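Beta-mannosidase (Hypocrea lixii, PDB 4UOJ) probably hydrolyses terminal beta-D-mannose residues from the non-reducing ends of mannosides, as a glycoside hydrolase of family 2. Local coordinates at residues W38-E43 and W87-K92; D110-Y115 and G126-Q131; V877-G882 and F904-G909; G897-N902 and K912-T917. All blocks are in the same frame, centred on the assembly; numbering follows the deposited sequence.

Contact 1 of 4, residues W38-E43 and W87-K92; sequences WTVTNE and WTYTSK. With NAG (2-acetamido-2-deoxy-beta-D-glucopyranose), chain G.
Three aromatic rings lie against the chain opposite. CB of S91 sits over one face of the W38 indole, 3.8 Å from the centroid of its six-membered ring and close to the normal, while the peptide between Y89 and T90 meets the edge of that indole in its plane. W38 CE3 also packs on Y89 CB at 4.0 Å. V40 reaches over the Y89 ring with CG2, 3.6 Å from the ring centroid, and CB of N42 covers a face of the six-membered ring of W87. With chi1 near -65°, CG of W38 stands beside its own backbone N and anti to the carbonyl carbon, which leans the indole across to S91. Its NE1 is bonded to L33 O, and the W87 NE1 to I82 O. A serine in place of W38 would probably leave S91 CB without the surface it rests on and open a gap beside Y89 CB.

The opposite face of the sheet carries T39, T41, T88 and T90. Four backbone bonds join the strands in the pairs T39–T90 and T41–T88; T88 N to T41 O, at 2.9 Å, is nearly straight, with an angle at the hydrogen of 172°. One water joins T39 O, T41 OG1 and T90 OG1, and a second connects T39 OG1 with T90 O, so the threonine face is hydrated.

Strand 48-51 flanks 38-42 and strand 152-156 flanks 87-91, while helix 57-63 touches V40 and W87 on the aromatic face. This is antiparallel pairing inside a beta-sheet of the galactose-binding-like domain of family 2 glycosidases.

Contact 2 of 4, residues D110-Y115 and G126-Q131; sequences DGLDTY and GTPDNQ. With MAN (alpha-D-mannopyranose), chain B; MAN (alpha-D-mannopyranose), chain C; NAG (2-acetamido-2-deoxy-beta-D-glucopyranose), chain D; MAN (alpha-D-mannopyranose), chain E.
D113 and Q131 lie side by side, carboxylate stacked on amide with the planes 18° apart. D113 OD1 and Q131 OE1, both acceptors, come within 3.3 Å of each other. Next to them T114 OG1 packs crosswise on Q131 CB, and its CG2 rests on the backbone of D129 and N130. L112 CD1 touches P128 CG at 3.7 Å, while Y115 CD1 meets D129 CB.

CA-H...O contacts, Q131 CA to L112 O and Y115 CA to P128 O, each at 3.3 Å, join these loops, which follow strands 103-109 and 123-126 of the galactose-binding-like domain. Waters bridge them as well: one accepts from N130 N and lies within bonding reach of L112 O and T114 O, more acceptors than it has protons for; another donates to D113 OD2 and accepts a weak bond from Q131 NE2.

Farther out, K193 forms a salt bridge with D113 OD2. At the glycan end, O4 of a mannose (chain B) donates to D129 OD2 at 2.6 Å and lies at the edge of the Y115 ring, in its plane.

The close acceptor pair is consistent with each oxygen having its own donor, T114 OG1 for D113 OD1 and E194 N for Q131 OE1; the lysine would probably offset much of the carboxylate's charge.

Contact 3 of 4, residues V877-G882 and F904-G909; sequences VEATAG and FVLRPG
G909 N donates to A879 O at 3.1 Å, nearly along the C=O axis, where the turn after strand 904-906 comes up to the end of strand 874-879; the short strand segments run 54° apart and belong to different sheets. The same carbonyl receives a CA-H...O contact from P908 CA, also at 3.1 Å, so adjacent residues of the turn meet one oxygen.

Alongside this bond, L906 carries the apolar part of the contact. Its CD1 touches V877 CG1 at 3.7 Å, the two side chains crossing at about a right angle, and its CB packs on A879 CB at 4.0 Å. V877 holds CG1 anti to its backbone N (chi1 -165°), and it is this methyl that faces the leucine. P908 lays its ring along the backbone of G882, with CD 3.6 Å from G882 O. E878 stretches its chain out until OE2 lies near G909 CA, a contact without a bond. G909 has a positive phi, 86°, a conformation that glycine adopts readily.

Strand 884-890 brings T887 and L889 against V877, and S884 against L906. K912 of strand 911-921 touches L906 too, so the leucine and valine belong to the interior between the sheets of this Ig-like domain.

A water completes the polar side: it accepts from A879 N at 2.7 Å and is placed to donate to R907 O, one of several acceptors in its reach. Both backbone polar groups of A879 can thus reach the turn, the carbonyl directly and the amide through water, so polar backbone bonding closes an otherwise apolar sheet-to-sheet contact at its rim.

Contact 4 of 4, residues G897-N902 and K912-T917; sequences GFFDDN and KEVGFT. With CD (cadmium ion), chain F.
F916 points its edge at the face of F899: CD1 of F916 stands over the centre of the F899 ring, the centroids are 4.8 Å apart and the planes meet at 68°, a T-shaped pair. The F916 ring also turns one face to the backbone of F898, whose N lies over it toward the rim. CG of F916 is anti to its own backbone N (chi1 -170°), and that swings the ring across the neighbouring strand. V914 CG1 comes against F899 CB at 3.8 Å, the two side chains at about a right angle. A glycine at F899 would probably leave the F916 edge without its aromatic face and take from V914 CG1 its apolar contact on this strand. On the other face of the sheet F898 and T917 point the same way, with T917 CB over the phenyl ring; W726 stacks on F898 too.

Strands 895-899 and 911-921 are antiparallel neighbours at one edge of a sheet in the C-terminal Ig-like domain. T917 N to F898 O, 2.8 Å, is their firm bond here, and the return bond from F898 N is weak. G897 lies so close to T917 O and the F916 ring that a CB would clash.

Past the strand end, D900 takes over the pairing: its N donates to G915 O, and its OD2 receives G915 N at 2.7 Å from above the carboxylate plane. D901 OD2 offers its anti lone pair to K912 NZ in a 3.3 Å salt bridge, while D901 OD1 pairs with R735. E913 binds a cadmium ion through both carboxylate oxygens, OE1 at 2.2 Å.

Overall arrangement
The four contacts fall into two pairs. Contacts 1 and 2 belong to the N-terminal galactose-binding-like domain, their centres 16 Å apart and their nearest atoms about 7 Å, without touching. Both lie close to glycan sugars. Contacts 3 and 4 share the Ig-like domain near the C-terminus, also with centres 16 Å apart, but these do touch: V877 N lies 2.8 Å from K912 O, a probable hydrogen bond between neighbouring strands, and L906 packs on K912. Their segments alternate along the chain. Contacts 2 and 4 are on opposite sides of the chain's centre, their centres 45 Å apart. The cadmium ion held at contact 4 is about 12 Å from the V877 side chain.

Contact 1 of 4, residues W38-E43 and W87-K92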
# COMPACT_ATOMS: atom_id res chain seq x y z
N TRP A 38 -17.64 -27.83 5.98
CA TRP A 38 -17.44 -27.15 7.25
C TRP A 38 -18.72 -26.63 7.91
O TRP A 38 -19.65 -26.21 7.23
CB TRP A 38 -16.42 -26.00 7.08
CG TRP A 38 -15.06 -26.50 6.72
CD1 TRP A 38 -14.56 -26.69 5.46
CD2 TRP A 38 -14.03 -26.92 7.63
NE1 TRP A 38 -13.29 -27.19 5.53
CE2 TRP A 38 -12.93 -27.32 6.84
CE3 TRP A 38 -13.92 -26.96 9.03
CZ2 TRP A 38 -11.73 -27.79 7.42
CZ3 TRP A 38 -12.74 -27.42 9.59
CH2 TRP A 38 -11.67 -27.83 8.79
N THR A 39 -18.73 -26.62 9.25
CA THR A 39 -19.83 -26.08 10.06
C THR A 39 -19.24 -25.12 11.10
O THR A 39 -18.27 -25.46 11.78
CB THR A 39 -20.63 -27.22 10.70
OG1 THR A 39 -21.10 -28.10 9.67
CG2 THR A 39 -21.81 -26.72 11.50
N VAL A 40 -19.82 -23.92 11.20
CA VAL A 40 -19.38 -22.91 12.16
C VAL A 40 -20.36 -22.86 13.32
O VAL A 40 -21.56 -22.72 13.11
CB VAL A 40 -19.18 -21.51 11.53
CG1 VAL A 40 -18.72 -20.49 12.57
CG2 VAL A 40 -18.17 -21.58 10.39
N THR A 41 -19.81 -22.90 14.53
CA THR A 41 -20.55 -22.84 15.79
C THR A 41 -19.98 -21.80 16.73
O THR A 41 -18.79 -21.57 16.75
CB THR A 41 -20.54 -24.20 16.53
OG1 THR A 41 -19.23 -24.76 16.47
CG2 THR A 41 -21.47 -25.17 15.88
N ASN A 42 -20.84 -21.17 17.49
CA ASN A 42 -20.41 -20.19 18.46
C ASN A 42 -20.00 -20.80 19.79
O ASN A 42 -19.97 -21.99 19.94
CB ASN A 42 -21.46 -19.10 18.64
CG ASN A 42 -22.71 -19.59 19.32
OD1 ASN A 42 -23.15 -20.68 19.11
ND2 ASN A 42 -23.31 -18.73 20.10
N GLU A 43 -19.64 -19.96 20.75
CA GLU A 43 -19.27 -20.42 22.07
C GLU A 43 -20.40 -21.08 22.83
O GLU A 43 -20.18 -22.00 23.56
CB GLU A 43 -18.71 -19.29 22.90
CG GLU A 43 -17.45 -19.67 23.63
CD GLU A 43 -17.08 -18.69 24.70
OE1 GLU A 43 -16.59 -17.61 24.39
OE2 GLU A 43 -17.25 -19.01 25.87
N TRP A 87 -15.39 -19.04 18.12
CA TRP A 87 -16.02 -19.58 16.92
C TRP A 87 -15.24 -20.81 16.51
O TRP A 87 -14.04 -20.78 16.42
CB TRP A 87 -16.09 -18.52 15.78
CG TRP A 87 -16.99 -17.40 16.14
CD1 TRP A 87 -16.65 -16.27 16.81
CD2 TRP A 87 -18.41 -17.36 15.99
NE1 TRP A 87 -17.76 -15.51 17.06
CE2 TRP A 87 -18.86 -16.16 16.55
CE3 TRP A 87 -19.35 -18.22 15.42
CZ2 TRP A 87 -20.20 -15.79 16.56
CZ3 TRP A 87 -20.68 -17.86 15.42
CH2 TRP A 87 -21.10 -16.66 16.00
N THR A 88 -15.95 -21.91 16.33
CA THR A 88 -15.35 -23.20 15.99
C THR A 88 -15.73 -23.63 14.58
O THR A 88 -16.91 -23.62 14.21
CB THR A 88 -15.73 -24.29 17.04
OG1 THR A 88 -15.41 -23.83 18.37
CG2 THR A 88 -15.04 -25.61 16.78
N TYR A 89 -14.72 -24.00 13.80
CA TYR A 89 -14.85 -24.52 12.44
C TYR A 89 -14.68 -26.02 12.53
O TYR A 89 -13.62 -26.50 12.89
CB TYR A 89 -13.77 -23.90 11.53
CG TYR A 89 -14.17 -22.57 10.96
CD1 TYR A 89 -14.15 -21.42 11.74
CD2 TYR A 89 -14.56 -22.45 9.63
CE1 TYR A 89 -14.52 -20.19 11.22
CE2 TYR A 89 -14.91 -21.22 9.10
CZ TYR A 89 -14.91 -20.10 9.90
OH TYR A 89 -15.28 -18.90 9.37
N THR A 90 -15.75 -26.75 12.27
CA THR A 90 -15.73 -28.21 12.37
C THR A 90 -16.02 -28.84 11.04
O THR A 90 -17.03 -28.55 10.43
CB THR A 90 -16.73 -28.66 13.45
OG1 THR A 90 -16.42 -27.97 14.67
CG2 THR A 90 -16.69 -30.17 13.68
N SER A 91 -15.12 -29.71 10.60
CA SER A 91 -15.30 -30.46 9.36
C SER A 91 -16.21 -31.67 9.59
O SER A 91 -16.32 -32.17 10.71
CB SER A 91 -13.95 -30.96 8.84
OG SER A 91 -13.59 -32.20 9.44
N LYS A 92 -16.81 -32.17 8.51
CA LYS A 92 -17.54 -33.43 8.56
C LYS A 92 -16.43 -34.52 8.57
O LYS A 92 -15.30 -34.20 8.22
CB LYS A 92 -18.45 -33.59 7.32
CG LYS A 92 -19.69 -32.70 7.32
CD LYS A 92 -20.79 -33.20 8.26
CE LYS A 92 -21.88 -32.18 8.45
NZ LYS A 92 -22.93 -32.66 9.39
C1 NAG G . -11.63 -20.35 23.08
C2 NAG G . -11.74 -21.55 24.06
C3 NAG G . -10.47 -21.71 24.87
C4 NAG G . -9.24 -21.72 23.95
C5 NAG G . -9.28 -20.56 22.94
C6 NAG G . -8.18 -20.60 21.88
C7 NAG G . -14.05 -22.05 24.75
C8 NAG G . -15.15 -21.72 25.73
N2 NAG G . -12.89 -21.39 24.94
O3 NAG G . -10.56 -22.95 25.56
O4 NAG G . -8.11 -21.59 24.78
O5 NAG G . -10.52 -20.56 22.23
O6 NAG G . -8.30 -21.67 20.95
O7 NAG G . -14.21 -22.87 23.85
O HOH W 1 -18.52 -26.29 14.59
O HOH W 2 -19.38 -30.04 9.45

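Contact 2 of 4, residues D110-Y115 and G126-Q131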
# COMPACT_ATOMS: atom_id res chain seq x y z
N ASP A 110 -1.71 -22.44 6.03
CA ASP A 110 -0.97 -21.25 5.57
C ASP A 110 -1.35 -20.00 6.36
O ASP A 110 -0.67 -18.97 6.27
CB ASP A 110 -1.13 -21.04 4.05
CG ASP A 110 -0.57 -22.18 3.19
OD1 ASP A 110 0.21 -22.98 3.71
OD2 ASP A 110 -0.90 -22.26 1.98
N GLY A 111 -2.42 -20.11 7.15
CA GLY A 111 -2.88 -19.03 7.99
C GLY A 111 -4.11 -19.35 8.81
O GLY A 111 -5.15 -19.79 8.27
N LEU A 112 -3.99 -19.11 10.10
CA LEU A 112 -5.08 -19.19 11.07
C LEU A 112 -5.11 -17.93 11.91
O LEU A 112 -4.09 -17.48 12.38
CB LEU A 112 -4.89 -20.38 11.99
CG LEU A 112 -4.90 -21.73 11.29
CD1 LEU A 112 -4.38 -22.79 12.23
CD2 LEU A 112 -6.29 -22.08 10.81
N ASP A 113 -6.30 -17.36 12.07
CA ASP A 113 -6.45 -16.07 12.70
C ASP A 113 -7.38 -16.13 13.88
O ASP A 113 -8.56 -16.24 13.71
CB ASP A 113 -7.01 -15.10 11.64
CG ASP A 113 -7.10 -13.66 12.13
OD1 ASP A 113 -6.44 -13.28 13.09
OD2 ASP A 113 -7.84 -12.89 11.53
N THR A 114 -6.86 -15.98 15.09
CA THR A 114 -5.43 -16.08 15.42
C THR A 114 -5.17 -17.18 16.48
O THR A 114 -4.57 -18.18 16.15
CB THR A 114 -4.85 -14.72 15.86
OG1 THR A 114 -4.68 -13.87 14.74
CG2 THR A 114 -3.49 -14.87 16.49
N TYR A 115 -5.62 -16.98 17.72
CA TYR A 115 -5.52 -17.97 18.80
C TYR A 115 -6.49 -19.08 18.49
O TYR A 115 -7.70 -18.85 18.44
CB TYR A 115 -5.85 -17.37 20.17
CG TYR A 115 -4.94 -16.26 20.65
CD1 TYR A 115 -3.66 -16.53 21.10
CD2 TYR A 115 -5.39 -14.96 20.71
CE1 TYR A 115 -2.83 -15.52 21.57
CE2 TYR A 115 -4.56 -13.94 21.17
CZ TYR A 115 -3.28 -14.22 21.61
OH TYR A 115 -2.46 -13.20 22.08
N GLY A 126 -2.46 -28.99 18.27
CA GLY A 126 -1.80 -27.71 18.18
C GLY A 126 -2.54 -26.58 18.81
O GLY A 126 -3.74 -26.59 18.87
N THR A 127 -1.82 -25.58 19.27
CA THR A 127 -2.42 -24.33 19.75
C THR A 127 -1.78 -23.07 19.11
O THR A 127 -1.04 -22.34 19.77
CB THR A 127 -2.48 -24.26 21.28
OG1 THR A 127 -1.16 -24.37 21.80
CG2 THR A 127 -3.42 -25.33 21.86
N PRO A 128 -2.07 -22.79 17.83
CA PRO A 128 -1.47 -21.64 17.17
C PRO A 128 -1.86 -20.27 17.75
O PRO A 128 -2.99 -20.07 18.19
CB PRO A 128 -1.91 -21.80 15.71
CG PRO A 128 -3.14 -22.59 15.76
CD PRO A 128 -2.96 -23.53 16.90
N ASP A 129 -0.92 -19.32 17.71
CA ASP A 129 -1.12 -17.96 18.22
C ASP A 129 -0.45 -16.85 17.34
O ASP A 129 0.06 -15.85 17.86
CB ASP A 129 -0.61 -17.87 19.66
CG ASP A 129 0.87 -18.19 19.82
OD1 ASP A 129 1.47 -18.75 18.87
OD2 ASP A 129 1.42 -17.89 20.92
N ASN A 130 -0.45 -17.06 16.01
CA ASN A 130 0.09 -16.08 15.05
C ASN A 130 -0.62 -16.19 13.72
O ASN A 130 -0.62 -17.25 13.09
CB ASN A 130 1.60 -16.25 14.86
CG ASN A 130 2.29 -15.02 14.29
OD1 ASN A 130 1.80 -14.36 13.37
ND2 ASN A 130 3.45 -14.71 14.80
N GLN A 131 -1.24 -15.09 13.29
CA GLN A 131 -1.96 -14.97 12.03
C GLN A 131 -1.01 -15.11 10.84
O GLN A 131 -1.41 -15.62 9.78
CB GLN A 131 -2.64 -13.59 11.99
CG GLN A 131 -3.54 -13.36 10.77
CD GLN A 131 -4.24 -12.02 10.71
OE1 GLN A 131 -4.24 -11.23 11.66
NE2 GLN A 131 -4.86 -11.75 9.58
C1 MAN B . 1.18 -17.26 27.02
C2 MAN B . 1.70 -15.95 26.43
C3 MAN B . 1.00 -15.66 25.10
C4 MAN B . 1.11 -16.86 24.13
C5 MAN B . 0.68 -18.17 24.80
C6 MAN B . 1.02 -19.39 23.95
O2 MAN B . 3.12 -16.05 26.22
O3 MAN B . 1.61 -14.52 24.52
O4 MAN B . 0.32 -16.63 22.97
O5 MAN B . 1.34 -18.33 26.05
O6 MAN B . 0.43 -20.57 24.49
C1 MAN C . -2.42 -30.32 25.21
C2 MAN C . -1.80 -31.67 25.56
C3 MAN C . -0.34 -31.72 25.13
C4 MAN C . -0.16 -31.35 23.65
C5 MAN C . -0.83 -30.00 23.37
C6 MAN C . -0.85 -29.63 21.89
O2 MAN C . -2.51 -32.67 24.83
O3 MAN C . 0.17 -33.03 25.33
O4 MAN C . 1.23 -31.32 23.30
O5 MAN C . -2.19 -29.99 23.83
O6 MAN C . -1.13 -28.24 21.79
C1 NAG D . -7.17 -22.59 24.40
C2 NAG D . -5.82 -22.19 24.95
C3 NAG D . -4.83 -23.33 24.73
C4 NAG D . -5.39 -24.63 25.27
C5 NAG D . -6.75 -24.89 24.67
C6 NAG D . -7.35 -26.15 25.26
C7 NAG D . -5.34 -19.85 24.89
C8 NAG D . -4.74 -18.74 24.12
N2 NAG D . -5.31 -21.01 24.31
O3 NAG D . -3.60 -23.05 25.37
O4 NAG D . -4.59 -25.66 24.77
O5 NAG D . -7.55 -23.78 25.05
O6 NAG D . -7.68 -25.75 26.57
O7 NAG D . -5.81 -19.66 25.98
C1 MAN E . -3.56 -25.92 25.72
C2 MAN E . -2.95 -27.24 25.26
C3 MAN E . -2.79 -28.24 26.41
C4 MAN E . -2.21 -27.52 27.62
C5 MAN E . -3.16 -26.43 28.09
C6 MAN E . -2.42 -25.23 28.66
O2 MAN E . -1.71 -26.96 24.60
O3 MAN E . -1.93 -29.34 26.11
O4 MAN E . -2.01 -28.45 28.66
O5 MAN E . -4.06 -26.00 27.06
O6 MAN E . -3.21 -24.69 29.66
O HOH W 3 0.05 -16.44 7.47
O HOH W 4 -1.40 -18.51 10.92
O HOH W 5 -2.44 -18.73 14.64
O HOH W 6 -7.39 -10.52 9.85

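Contact 3 of 4, residues V877-G882 and F904-G909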
# COMPACT_ATOMS: atom_id res chain seq x y z
N VAL A 877 -16.89 16.52 -23.97
CA VAL A 877 -17.26 17.54 -22.99
C VAL A 877 -16.93 18.89 -23.61
O VAL A 877 -15.79 19.14 -23.98
CB VAL A 877 -16.57 17.37 -21.61
CG1 VAL A 877 -17.26 18.23 -20.56
CG2 VAL A 877 -16.54 15.91 -21.17
N GLU A 878 -17.93 19.75 -23.69
CA GLU A 878 -17.74 21.10 -24.19
C GLU A 878 -18.39 22.14 -23.29
O GLU A 878 -19.57 22.02 -22.97
CB GLU A 878 -18.29 21.22 -25.62
CG GLU A 878 -17.93 22.53 -26.32
CD GLU A 878 -18.59 22.74 -27.68
OE1 GLU A 878 -19.44 21.92 -28.08
OE2 GLU A 878 -18.24 23.76 -28.32
N ALA A 879 -17.61 23.15 -22.96
CA ALA A 879 -18.07 24.35 -22.32
C ALA A 879 -18.49 25.35 -23.37
O ALA A 879 -17.77 25.72 -24.24
CB ALA A 879 -16.96 24.92 -21.47
N THR A 880 -19.71 25.79 -23.27
CA THR A 880 -20.35 26.53 -24.30
C THR A 880 -20.37 28.03 -24.03
O THR A 880 -20.16 28.81 -24.92
CB THR A 880 -21.72 25.87 -24.50
OG1 THR A 880 -21.59 24.92 -25.55
CG2 THR A 880 -22.83 26.83 -24.78
N ALA A 881 -20.63 28.43 -22.81
CA ALA A 881 -20.78 29.84 -22.49
C ALA A 881 -19.55 30.50 -21.94
O ALA A 881 -19.41 31.67 -22.04
CB ALA A 881 -21.94 30.01 -21.53
N GLY A 882 -18.67 29.76 -21.32
CA GLY A 882 -17.47 30.30 -20.68
C GLY A 882 -16.53 29.27 -20.12
O GLY A 882 -16.61 28.10 -20.48
N PHE A 904 -10.70 18.99 -14.54
CA PHE A 904 -9.90 19.80 -15.47
C PHE A 904 -10.57 21.14 -15.82
O PHE A 904 -11.76 21.32 -15.59
CB PHE A 904 -9.60 19.01 -16.76
CG PHE A 904 -10.80 18.36 -17.40
CD1 PHE A 904 -11.63 19.08 -18.23
CD2 PHE A 904 -11.09 17.01 -17.19
CE1 PHE A 904 -12.76 18.48 -18.81
CE2 PHE A 904 -12.21 16.42 -17.76
CZ PHE A 904 -13.05 17.15 -18.56
N VAL A 905 -9.79 22.05 -16.38
CA VAL A 905 -10.25 23.34 -16.85
C VAL A 905 -10.67 23.18 -18.31
O VAL A 905 -9.98 22.52 -19.07
CB VAL A 905 -9.16 24.45 -16.65
CG1 VAL A 905 -9.60 25.78 -17.25
CG2 VAL A 905 -8.83 24.63 -15.18
N LEU A 906 -11.80 23.77 -18.67
CA LEU A 906 -12.32 23.82 -20.04
C LEU A 906 -12.56 25.27 -20.46
O LEU A 906 -13.27 26.00 -19.77
CB LEU A 906 -13.65 23.05 -20.17
CG LEU A 906 -13.62 21.62 -20.67
CD1 LEU A 906 -15.03 21.13 -20.91
CD2 LEU A 906 -12.87 21.50 -21.97
N ARG A 907 -11.98 25.67 -21.59
CA ARG A 907 -12.16 26.98 -22.20
C ARG A 907 -13.32 26.82 -23.19
O ARG A 907 -13.47 25.73 -23.72
CB ARG A 907 -10.89 27.40 -22.93
CG ARG A 907 -9.71 27.70 -22.02
CD ARG A 907 -8.39 27.80 -22.77
NE ARG A 907 -8.35 28.99 -23.61
CZ ARG A 907 -7.31 29.39 -24.31
NH1 ARG A 907 -6.18 28.69 -24.28
NH2 ARG A 907 -7.38 30.50 -25.04
N PRO A 908 -14.16 27.85 -23.41
CA PRO A 908 -15.29 27.66 -24.33
C PRO A 908 -14.89 27.30 -25.75
O PRO A 908 -13.91 27.84 -26.28
CB PRO A 908 -16.04 29.01 -24.26
CG PRO A 908 -15.04 29.99 -23.77
CD PRO A 908 -14.14 29.22 -22.85
N GLY A 909 -15.64 26.39 -26.36
CA GLY A 909 -15.39 25.93 -27.73
C GLY A 909 -14.38 24.80 -27.88
O GLY A 909 -14.34 24.15 -28.92
O HOH W 7 -15.15 23.57 -23.90

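Contact 4 of 4, residues G897-N902 and K912-T917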
# COMPACT_ATOMS: atom_id res chain seq x y z
N GLY A 897 -14.72 1.47 -12.83
CA GLY A 897 -13.62 1.97 -13.65
C GLY A 897 -13.23 3.40 -13.35
O GLY A 897 -13.38 3.86 -12.22
N PHE A 898 -12.69 4.10 -14.35
CA PHE A 898 -12.22 5.49 -14.23
C PHE A 898 -12.06 6.14 -15.59
O PHE A 898 -11.77 5.47 -16.59
CB PHE A 898 -10.88 5.58 -13.44
CG PHE A 898 -9.85 4.56 -13.86
CD1 PHE A 898 -8.98 4.83 -14.91
CD2 PHE A 898 -9.74 3.35 -13.19
CE1 PHE A 898 -8.04 3.88 -15.32
CE2 PHE A 898 -8.79 2.41 -13.59
CZ PHE A 898 -7.95 2.68 -14.66
N PHE A 899 -12.28 7.44 -15.61
CA PHE A 899 -12.10 8.29 -16.76
C PHE A 899 -10.63 8.54 -17.05
O PHE A 899 -9.81 8.47 -16.17
CB PHE A 899 -12.85 9.61 -16.55
CG PHE A 899 -14.33 9.45 -16.51
CD1 PHE A 899 -15.05 9.30 -17.66
CD2 PHE A 899 -14.98 9.41 -15.31
CE1 PHE A 899 -16.39 9.12 -17.62
CE2 PHE A 899 -16.33 9.22 -15.25
CZ PHE A 899 -17.04 9.08 -16.41
N ASP A 900 -10.32 8.85 -18.29
CA ASP A 900 -8.95 9.16 -18.68
C ASP A 900 -8.43 10.52 -18.22
O ASP A 900 -7.25 10.78 -18.29
CB ASP A 900 -8.62 8.83 -20.15
CG ASP A 900 -9.11 9.84 -21.14
OD1 ASP A 900 -9.19 11.03 -20.85
OD2 ASP A 900 -9.39 9.43 -22.26
N ASP A 901 -9.34 11.38 -17.81
CA ASP A 901 -9.04 12.60 -17.13
C ASP A 901 -10.29 13.04 -16.42
O ASP A 901 -11.33 12.59 -16.74
CB ASP A 901 -8.55 13.68 -18.09
CG ASP A 901 -7.75 14.74 -17.40
OD1 ASP A 901 -7.18 14.51 -16.35
OD2 ASP A 901 -7.70 15.83 -17.93
N ASN A 902 -10.14 13.91 -15.45
CA ASN A 902 -11.24 14.48 -14.69
C ASN A 902 -10.71 15.65 -13.86
O ASN A 902 -9.50 15.78 -13.69
CB ASN A 902 -11.94 13.43 -13.80
CG ASN A 902 -13.46 13.50 -13.81
OD1 ASN A 902 -14.06 14.45 -14.30
ND2 ASN A 902 -14.09 12.49 -13.25
N LYS A 912 -13.31 18.55 -25.64
CA LYS A 912 -12.50 17.63 -24.87
C LYS A 912 -13.08 16.23 -24.98
O LYS A 912 -14.25 16.02 -24.70
CB LYS A 912 -12.45 18.12 -23.40
CG LYS A 912 -11.81 17.19 -22.39
CD LYS A 912 -10.34 17.50 -22.16
CE LYS A 912 -9.77 16.70 -21.01
NZ LYS A 912 -8.29 16.68 -21.04
N GLU A 913 -12.25 15.28 -25.40
CA GLU A 913 -12.60 13.86 -25.51
C GLU A 913 -12.09 13.14 -24.25
O GLU A 913 -10.92 13.24 -23.89
CB GLU A 913 -11.97 13.26 -26.75
CG GLU A 913 -12.75 13.53 -28.02
CD GLU A 913 -12.09 13.06 -29.29
OE1 GLU A 913 -11.28 12.12 -29.22
OE2 GLU A 913 -12.39 13.64 -30.34
N VAL A 914 -12.99 12.44 -23.54
CA VAL A 914 -12.64 11.71 -22.32
C VAL A 914 -13.09 10.25 -22.45
O VAL A 914 -14.28 9.95 -22.55
CB VAL A 914 -13.22 12.37 -21.03
CG1 VAL A 914 -12.81 11.60 -19.80
CG2 VAL A 914 -12.79 13.83 -20.90
N GLY A 915 -12.12 9.35 -22.45
CA GLY A 915 -12.36 7.91 -22.47
C GLY A 915 -12.56 7.35 -21.07
O GLY A 915 -12.29 8.03 -20.08
N PHE A 916 -13.03 6.10 -20.99
CA PHE A 916 -13.26 5.42 -19.73
C PHE A 916 -12.71 4.00 -19.77
O PHE A 916 -13.01 3.25 -20.69
CB PHE A 916 -14.77 5.41 -19.41
CG PHE A 916 -15.16 4.94 -18.02
CD1 PHE A 916 -15.19 5.83 -16.95
CD2 PHE A 916 -15.54 3.63 -17.79
CE1 PHE A 916 -15.58 5.41 -15.68
CE2 PHE A 916 -15.94 3.20 -16.52
CZ PHE A 916 -15.95 4.09 -15.47
N THR A 917 -11.91 3.63 -18.76
CA THR A 917 -11.40 2.27 -18.57
C THR A 917 -12.51 1.49 -17.87
O THR A 917 -12.73 1.68 -16.69
CB THR A 917 -10.07 2.28 -17.81
OG1 THR A 917 -9.12 3.04 -18.56
CG2 THR A 917 -9.55 0.89 -17.56
CD CD F . -11.97 11.13 -31.11
O HOH W 8 -9.08 5.73 -18.64
O HOH W 9 -9.22 10.81 -24.65
O HOH W 10 -8.97 13.53 -21.83